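Local coordinates for protein putative decarboxylase involved in desferrioxamine biosynthesis (Erwinia amylovora, PDB 5O5C) that probably decarboxylates lysine with the help of pyridoxal 5'-phosphate in the biosynthesis of the siderophore desferrioxamine, at residues W151-R155 with I156-A160. Residues are numbered along the deposited sequence; the frame is centred on the assembly and turned at random.
Sequences WTLSR and IGLPA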
loop_
_atom_site.group_PDB
_atom_site.type_symbol
_atom_site.label_atom_id
_atom_site.label_comp_id
_atom_site.label_asym_id
_atom_site.label_seq_id
_atom_site.Cartn_x
_atom_site.Cartn_y
_atom_site.Cartn_z
ATOM N N TRP B 151 -1.849 -17.064 12.890
ATOM C CA TRP B 151 -3.134 -17.009 13.607
ATOM C C TRP B 151 -4.339 -16.895 12.654
ATOM O O TRP B 151 -5.377 -17.541 12.858
ATOM C CB TRP B 151 -3.151 -15.851 14.606
ATOM C CG TRP B 151 -4.489 -15.629 15.306
ATOM C CD1 TRP B 151 -4.902 -16.243 16.450
ATOM C CD2 TRP B 151 -5.549 -14.712 14.937
ATOM N NE1 TRP B 151 -6.156 -15.805 16.796
ATOM C CE2 TRP B 151 -6.576 -14.851 15.906
ATOM C CE3 TRP B 151 -5.744 -13.820 13.874
ATOM C CZ2 TRP B 151 -7.790 -14.132 15.854
ATOM C CZ3 TRP B 151 -6.967 -13.088 13.815
ATOM C CH2 TRP B 151 -7.968 -13.257 14.817
ATOM N N THR B 152 -4.222 -16.056 11.632
ATOM C CA THR B 152 -5.305 -15.946 10.641
ATOM C C THR B 152 -5.500 -17.264 9.917
ATOM O O THR B 152 -6.609 -17.767 9.763
ATOM C CB THR B 152 -5.064 -14.784 9.658
ATOM O OG1 THR B 152 -4.923 -13.591 10.412
ATOM C CG2 THR B 152 -6.231 -14.632 8.799
ATOM N N LEU B 153 -4.423 -17.849 9.483
ATOM C CA LEU B 153 -4.526 -19.104 8.752
ATOM C C LEU B 153 -5.179 -20.238 9.600
ATOM O O LEU B 153 -5.911 -21.093 9.067
ATOM C CB LEU B 153 -3.174 -19.565 8.308
ATOM C CG LEU B 153 -2.523 -18.827 7.148
ATOM C CD1 LEU B 153 -1.084 -19.226 7.220
ATOM C CD2 LEU B 153 -3.113 -19.196 5.794
ATOM N N SER B 154 -4.897 -20.226 10.896
ATOM C CA SER B 154 -5.583 -21.102 11.847
ATOM C C SER B 154 -7.090 -20.936 11.862
ATOM O O SER B 154 -7.822 -21.914 12.057
ATOM C CB SER B 154 -5.045 -20.885 13.247
ATOM O OG SER B 154 -5.585 -21.829 14.130
ATOM N N ARG B 155 -7.566 -19.717 11.638
ATOM C CA ARG B 155 -8.989 -19.442 11.684
ATOM C C ARG B 155 -9.641 -19.775 10.377
ATOM O O ARG B 155 -10.814 -20.159 10.368
ATOM C CB ARG B 155 -9.202 -17.990 12.001
ATOM C CG ARG B 155 -8.626 -17.607 13.349
ATOM C CD ARG B 155 -9.712 -17.705 14.306
ATOM N NE ARG B 155 -9.358 -17.445 15.677
ATOM C CZ ARG B 155 -10.242 -17.037 16.578
ATOM N NH1 ARG B 155 -11.502 -16.795 16.231
ATOM N NH2 ARG B 155 -9.881 -16.918 17.833
ATOM N N ILE B 156 -8.905 -19.615 9.270
ATOM C CA ILE B 156 -9.431 -20.003 7.957
ATOM C C ILE B 156 -9.535 -21.521 7.860
ATOM O O ILE B 156 -10.464 -22.047 7.213
ATOM C CB ILE B 156 -8.542 -19.500 6.817
ATOM C CG1 ILE B 156 -8.687 -18.001 6.641
ATOM C CG2 ILE B 156 -8.843 -20.177 5.482
ATOM C CD1 ILE B 156 -7.476 -17.377 5.943
ATOM N N GLY B 157 -8.553 -22.200 8.466
ATOM C CA GLY B 157 -8.472 -23.657 8.422
ATOM C C GLY B 157 -7.647 -24.207 7.272
ATOM O O GLY B 157 -7.727 -25.386 6.959
ATOM N N LEU B 158 -6.853 -23.366 6.627
ATOM C CA LEU B 158 -5.949 -23.862 5.583
ATOM C C LEU B 158 -4.930 -24.905 6.130
ATOM O O LEU B 158 -4.525 -24.849 7.284
ATOM C CB LEU B 158 -5.247 -22.688 4.890
ATOM C CG LEU B 158 -6.214 -21.801 4.078
ATOM C CD1 LEU B 158 -5.538 -20.596 3.452
ATOM C CD2 LEU B 158 -7.008 -22.553 3.025
ATOM N N PRO B 159 -4.502 -25.855 5.290
ATOM C CA PRO B 159 -3.661 -26.929 5.831
ATOM C C PRO B 159 -2.231 -26.482 6.162
ATOM O O PRO B 159 -1.838 -25.302 5.919
ATOM C CB PRO B 159 -3.666 -27.964 4.698
ATOM C CG PRO B 159 -3.775 -27.146 3.456
ATOM C CD PRO B 159 -4.523 -25.877 3.815
ATOM N N ALA B 160 -1.463 -27.454 6.653
ATOM C CA ALA B 160 -0.122 -27.271 7.183
ATOM C C ALA B 160 0.813 -26.344 6.396
ATOM O O ALA B 160 1.193 -25.297 6.930
ATOM C CB ALA B 160 0.518 -28.611 7.408
#
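Leu153 and Leu158 close the end of helix 140-156 with their side chains: methyl CD2 of Leu153 lies 3.7 Å from CD1 of Leu158, and the two chains meet at a slant. Each has CG beside its own backbone N and opposite the carbonyl carbon (chi1 -74° and -67°), an arrangement that lets one branch of each leucine face the other across the turn. One turn of helix links Thr152 to Ile156. Their methyl ends, Thr152 CG2 and Ile156 CD1, are loosely apposed at 4.2 Å, and CD1 of Ile156 also lies 3.9 Å from Thr152 O. The same carbonyl oxygen takes two backbone donors, Arg155 N and Ile156 N, the latter at 3.0 Å. Leu153 O receives Gly157 N at 2.9 Å and, weakly, Leu158 N at 3.5 Å. Gly157 turns the chain out of the helix with positive phi (91°), where a beta carbon would be pressed against the preceding carbonyl oxygen. On another side of the helix, Arg155 bends at chi2 and passes over Trp151: its CG sits 4.2 Å above the ring centre, and its guanidinium face meets CZ2 near the rim. Leu306 O accepts a hydrogen bond from NH1, and Asp77 OD1 of the second subunit forms a salt bridge with NH2; the same carboxylate oxygen is hydrogen-bonded to Trp151 NE1. Thr152, Leu153 and Ile156 pack on Phe342 of strand 339-343, while Tyr328 OH is hydrogen-bonded to Thr152 OG1. The whole is a glycine C-cap with a leucine pair across it, resembling a Schellman motif although the 6→1 bond is weak and Gly157 N pairs with Leu153 O, not Ser154 O, where helix 140-156 gives way to the loop before strand 163-167, outermost in the seven-stranded sheet of this fold-type I enzyme.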